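Local atomic coordinates of post-proline cleaving enzyme (Rickettsia typhi, PDB entry 4HVT), a protein that probably cleaves peptides after proline as a serine oligopeptidase, pairing an alpha/beta-hydrolase domain with a beta-propeller. Residues G151-E155 and L648-V652; Q70-P74 and R436-S441. All blocks are in the same frame, centred on the assembly; numbering follows the deposited sequence.

Both contacts involve the beta-propeller of a prolyl oligopeptidase fold, and neither is core packing. Contact 1 (151-155 with 648-652) is a surface contact between domains: the loop between propeller strands 143-150 and 155-162 meets the hydrolase loop that follows strand 640-646. Contact 2 (70-74 with 436-441) is partly buried and joins the two ends of the propeller, just before strand 77-79 and at the end of strand 432-436 and just beyond. The centres of contact 1 and contact 2 lie about 31 Å apart, and the two share no element. Charged and amide groups bond directly across contact 1, whereas contact 2 relies on van der Waals packing and one bridging water.

Contact 1: G151-E155 and L648-V652; sequences GGKDE and LDQRV
Asp154 and Arg651 form a salt bridge between the two domains of the prolyl oligopeptidase fold, linking the loop between propeller strands 143-150 and 155-162 to the hydrolase loop that carries Asp649. The guanidinium grips side-on: NE of Arg651 reaches OD2 of Asp154 at 2.8 Å on its syn side, while NH2 of Arg651 donates to OD1 of Asp154 at 2.9 Å from above the carboxylate plane. Both bonds are nearly straight, although the two planes are 31° apart.

Amide hydrogen bonds form the second group. Extended beyond CG (chi2 -179°), Gln650 carries OE1 to the backbone N of Glu155 at 3.0 Å, with a weak, bent bond from N of Asp154. Its NE2 donates to OE1 of Glu155 at 3.0 Å from above the carboxylate plane. Lys153 NZ meets that oxygen from the opposite face and also pairs with Glu184.

CG of Lys153 packs on Leu648, 4.1 Å from its CD1, while the lysine chain also lies against the Gln650 amide. OD1 of Asp649 accepts from the backbone N of Val652, an Asx motif; its OD2 bonds His682, consistent with a catalytic triad with Ser566. A water donates to OD2 of Asp154 at 2.8 Å.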
loop_
_atom_site.group_PDB
_atom_site.type_symbol
_atom_site.label_atom_id
_atom_site.label_comp_id
_atom_site.label_asym_id
_atom_site.label_seq_id
_atom_site.Cartn_x
_atom_site.Cartn_y
_atom_site.Cartn_z
ATOM N N GLY A 151 7.064 1.956 -16.234
ATOM C CA GLY A 151 6.799 0.690 -15.514
ATOM C C GLY A 151 6.527 0.895 -14.047
ATOM O O GLY A 151 5.922 1.923 -13.645
ATOM N N GLY A 152 7.015 -0.053 -13.241
ATOM C CA GLY A 152 6.779 -0.049 -11.812
ATOM C C GLY A 152 7.910 0.605 -11.044
ATOM O O GLY A 152 8.088 0.316 -9.832
ATOM N N LYS A 153 8.658 1.510 -11.684
ATOM C CA LYS A 153 9.629 2.271 -10.916
ATOM C C LYS A 153 8.946 3.117 -9.823
ATOM O O LYS A 153 7.784 3.530 -9.977
ATOM C CB LYS A 153 10.443 3.199 -11.814
ATOM C CG LYS A 153 11.395 2.450 -12.733
ATOM C CD LYS A 153 12.557 3.287 -13.222
ATOM C CE LYS A 153 12.082 4.327 -14.200
ATOM N NZ LYS A 153 13.261 5.199 -14.423
ATOM N N ASP A 154 9.660 3.344 -8.723
ATOM C CA ASP A 154 9.256 4.323 -7.708
ATOM C C ASP A 154 9.526 5.748 -8.250
ATOM O O ASP A 154 8.836 6.710 -7.939
ATOM C CB ASP A 154 10.014 4.141 -6.380
ATOM C CG ASP A 154 9.581 2.919 -5.558
ATOM O OD1 ASP A 154 8.642 2.169 -5.932
ATOM O OD2 ASP A 154 10.215 2.695 -4.497
ATOM N N GLU A 155 10.586 5.889 -9.014
ATOM C CA GLU A 155 10.871 7.148 -9.712
ATOM C C GLU A 155 9.715 7.487 -10.590
ATOM O O GLU A 155 9.225 6.629 -11.317
ATOM C CB GLU A 155 12.088 6.988 -10.591
ATOM C CG GLU A 155 13.396 6.921 -9.813
ATOM C CD GLU A 155 14.605 6.839 -10.705
ATOM O OE1 GLU A 155 14.643 5.980 -11.576
ATOM O OE2 GLU A 155 15.569 7.655 -10.496
ATOM N N LEU A 648 13.297 -3.610 -11.711
ATOM C CA LEU A 648 12.989 -2.215 -11.456
ATOM C C LEU A 648 12.359 -2.024 -10.085
ATOM O O LEU A 648 11.679 -1.026 -9.840
ATOM C CB LEU A 648 12.112 -1.675 -12.582
ATOM C CG LEU A 648 12.860 -1.515 -13.921
ATOM C CD1 LEU A 648 11.899 -1.000 -14.981
ATOM C CD2 LEU A 648 14.053 -0.601 -13.777
ATOM N N ASP A 649 12.523 -3.019 -9.208
ATOM C CA ASP A 649 12.109 -2.853 -7.814
ATOM C C ASP A 649 13.141 -1.945 -7.157
ATOM O O ASP A 649 14.212 -2.378 -6.774
ATOM C CB ASP A 649 11.980 -4.209 -7.098
ATOM C CG ASP A 649 11.403 -4.086 -5.666
ATOM O OD1 ASP A 649 11.655 -3.080 -4.924
ATOM O OD2 ASP A 649 10.707 -5.063 -5.275
ATOM N N GLN A 650 12.790 -0.678 -7.070
ATOM C CA GLN A 650 13.602 0.309 -6.399
ATOM C C GLN A 650 13.327 0.440 -4.890
ATOM O O GLN A 650 13.989 1.266 -4.208
ATOM C CB GLN A 650 13.372 1.673 -7.065
ATOM C CG GLN A 650 13.688 1.598 -8.558
ATOM C CD GLN A 650 13.507 2.934 -9.256
ATOM O OE1 GLN A 650 12.520 3.603 -9.028
ATOM N NE2 GLN A 650 14.509 3.336 -10.094
ATOM N N ARG A 651 12.347 -0.277 -4.372
ATOM C CA ARG A 651 12.007 -0.211 -2.954
ATOM C C ARG A 651 13.040 -1.079 -2.204
ATOM O O ARG A 651 13.856 -0.567 -1.467
ATOM C CB ARG A 651 10.576 -0.703 -2.722
ATOM C CG ARG A 651 9.962 -0.366 -1.373
ATOM C CD ARG A 651 9.596 1.130 -1.233
ATOM N NE ARG A 651 8.799 1.450 -2.393
ATOM C CZ ARG A 651 7.539 1.084 -2.563
ATOM N NH1 ARG A 651 6.849 0.518 -1.554
ATOM N NH2 ARG A 651 6.956 1.222 -3.760
ATOM N N VAL A 652 13.018 -2.398 -2.413
ATOM C CA VAL A 652 13.894 -3.287 -1.688
ATOM C C VAL A 652 15.119 -3.732 -2.501
ATOM O O VAL A 652 16.117 -4.099 -1.894
ATOM C CB VAL A 652 13.159 -4.553 -1.160
ATOM C CG1 VAL A 652 12.059 -4.197 -0.182
ATOM C CG2 VAL A 652 12.545 -5.327 -2.298
HETATM O O HOH W 1 9.718 0.016 -7.468
HETATM O O HOH W 2 11.948 3.505 -2.503
#

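Contact 2: Q70-P74 and R436-S441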
loop_
_atom_site.group_PDB
_atom_site.type_symbol
_atom_site.label_atom_id
_atom_site.label_comp_id
_atom_site.label_asym_id
_atom_site.label_seq_id
_atom_site.Cartn_x
_atom_site.Cartn_y
_atom_site.Cartn_z
ATOM N N GLN A 70 -15.240 -7.735 -18.452
ATOM C CA GLN A 70 -15.911 -6.456 -18.644
ATOM C C GLN A 70 -16.909 -6.153 -17.501
ATOM O O GLN A 70 -17.378 -5.031 -17.382
ATOM C CB GLN A 70 -16.638 -6.431 -20.005
ATOM C CG GLN A 70 -15.702 -6.411 -21.207
ATOM C CD GLN A 70 -14.753 -5.236 -21.188
ATOM O OE1 GLN A 70 -15.187 -4.085 -21.184
ATOM N NE2 GLN A 70 -13.442 -5.509 -21.152
ATOM N N ARG A 71 -17.233 -7.130 -16.661
ATOM C CA ARG A 71 -18.116 -6.867 -15.513
ATOM C C ARG A 71 -17.362 -6.493 -14.237
ATOM O O ARG A 71 -17.970 -6.376 -13.204
ATOM C CB ARG A 71 -19.085 -8.036 -15.258
ATOM C CG ARG A 71 -19.953 -8.434 -16.444
ATOM C CD ARG A 71 -20.629 -9.803 -16.179
ATOM N NE ARG A 71 -19.555 -10.628 -15.656
ATOM C CZ ARG A 71 -19.627 -11.810 -15.047
ATOM N NH1 ARG A 71 -20.780 -12.511 -14.922
ATOM N NH2 ARG A 71 -18.459 -12.327 -14.626
ATOM N N LYS A 72 -16.047 -6.280 -14.297
ATOM C CA LYS A 72 -15.314 -5.711 -13.106
ATOM C C LYS A 72 -15.936 -4.407 -12.641
ATOM O O LYS A 72 -16.424 -3.614 -13.466
ATOM C CB LYS A 72 -13.838 -5.435 -13.412
ATOM C CG LYS A 72 -13.000 -6.659 -13.637
ATOM C CD LYS A 72 -11.506 -6.304 -13.722
ATOM C CE LYS A 72 -11.143 -5.492 -14.937
ATOM N NZ LYS A 72 -9.651 -5.303 -15.037
ATOM N N THR A 73 -15.902 -4.168 -11.334
ATOM C CA THR A 73 -16.532 -2.986 -10.771
ATOM C C THR A 73 -15.672 -1.778 -11.031
ATOM O O THR A 73 -14.480 -1.784 -10.629
ATOM C CB THR A 73 -16.757 -3.159 -9.263
ATOM O OG1 THR A 73 -17.651 -4.272 -9.090
ATOM C CG2 THR A 73 -17.387 -1.918 -8.693
ATOM N N PRO A 74 -16.254 -0.742 -11.693
ATOM C CA PRO A 74 -15.458 0.475 -11.964
ATOM C C PRO A 74 -15.525 1.476 -10.800
ATOM O O PRO A 74 -16.382 2.322 -10.752
ATOM C CB PRO A 74 -16.135 1.034 -13.222
ATOM C CG PRO A 74 -17.576 0.663 -13.052
ATOM C CD PRO A 74 -17.567 -0.671 -12.355
ATOM N N ARG A 436 -24.097 1.239 -7.086
ATOM C CA ARG A 436 -23.680 0.092 -7.886
ATOM C C ARG A 436 -23.497 -1.160 -7.042
ATOM O O ARG A 436 -22.887 -1.128 -5.979
ATOM C CB ARG A 436 -22.344 0.309 -8.622
ATOM C CG ARG A 436 -22.264 1.438 -9.630
ATOM C CD ARG A 436 -20.971 1.372 -10.425
ATOM N NE ARG A 436 -20.946 0.210 -11.347
ATOM C CZ ARG A 436 -21.531 0.164 -12.547
ATOM N NH1 ARG A 436 -22.163 1.216 -13.028
ATOM N NH2 ARG A 436 -21.524 -0.953 -13.283
ATOM N N LYS A 437 -24.013 -2.267 -7.563
ATOM C CA LYS A 437 -23.614 -3.581 -7.084
ATOM C C LYS A 437 -22.666 -4.250 -8.067
ATOM O O LYS A 437 -22.603 -3.886 -9.241
ATOM C CB LYS A 437 -24.834 -4.451 -6.847
ATOM C CG LYS A 437 -25.640 -3.889 -5.676
ATOM C CD LYS A 437 -26.393 -4.950 -4.953
ATOM C CE LYS A 437 -27.312 -4.332 -3.921
ATOM N NZ LYS A 437 -28.485 -5.227 -3.653
ATOM N N ALA A 438 -21.978 -5.290 -7.605
ATOM C CA ALA A 438 -21.138 -6.071 -8.496
ATOM C C ALA A 438 -21.958 -6.637 -9.652
ATOM O O ALA A 438 -23.077 -7.124 -9.444
ATOM C CB ALA A 438 -20.473 -7.222 -7.748
ATOM N N LEU A 439 -21.412 -6.582 -10.854
ATOM C CA LEU A 439 -22.085 -7.173 -12.007
ATOM C C LEU A 439 -21.672 -8.629 -12.201
ATOM O O LEU A 439 -22.320 -9.379 -12.909
ATOM C CB LEU A 439 -21.765 -6.420 -13.284
ATOM C CG LEU A 439 -22.166 -4.961 -13.334
ATOM C CD1 LEU A 439 -21.700 -4.314 -14.625
ATOM C CD2 LEU A 439 -23.654 -4.848 -13.171
ATOM N N TYR A 440 -20.585 -9.016 -11.571
ATOM C CA TYR A 440 -20.159 -10.393 -11.581
ATOM C C TYR A 440 -20.863 -11.172 -10.491
ATOM O O TYR A 440 -21.398 -10.606 -9.566
ATOM C CB TYR A 440 -18.648 -10.488 -11.398
ATOM C CG TYR A 440 -18.118 -9.895 -10.127
ATOM C CD1 TYR A 440 -18.098 -10.621 -8.949
ATOM C CD2 TYR A 440 -17.610 -8.584 -10.095
ATOM C CE1 TYR A 440 -17.587 -10.062 -7.769
ATOM C CE2 TYR A 440 -17.122 -8.045 -8.930
ATOM C CZ TYR A 440 -17.102 -8.786 -7.774
ATOM O OH TYR A 440 -16.556 -8.164 -6.649
ATOM N N SER A 441 -20.851 -12.501 -10.637
ATOM C CA SER A 441 -21.607 -13.390 -9.765
ATOM C C SER A 441 -20.684 -14.051 -8.729
ATOM O O SER A 441 -19.603 -14.541 -9.086
ATOM C CB SER A 441 -22.290 -14.455 -10.623
ATOM O OG SER A 441 -22.700 -15.534 -9.824
HETATM O O HOH W 3 -19.137 -5.024 -11.204
#
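Bent at chi3 (-46°), the side chain of Arg71 folds its guanidinium over the backbone of Tyr440, and a chi1 of 59° on that tyrosine accompanies a ring whose edge faces the carbonyl O of Arg71. CA of Tyr440 lies 3.8 Å above the centre of the Arg71 guanidinium plane, and NH2 of Arg71 is 3.7 Å from CB of Tyr440. The tyrosine ring is turned 61° from the guanidinium. Nearer the backbone, CB of Arg71 packs on CB of Leu439 at 3.7 Å.

A second arginine is covered by a proline: CG of Pro74 sits over one face of the Arg436 guanidinium, offset toward its rim, and CD of Pro74 approaches NE of Arg436 to 3.6 Å. Between the two arginines a water links the segments. It donates to O of Arg71 at 2.7 Å, accepts from N of Leu439 at 2.8 Å and pairs with OG1 of Thr73 at 2.7 Å.

Asp69 holds Arg71 in a salt bridge, and Lys107 O is among the acceptors of Arg436. The contact joins the approach to strand 77-79 with the exit from strand 432-436; Thr73 and Arg436 touch Ile423 of strand 422-426, and Arg71 touches Arg498 of helix 498-505.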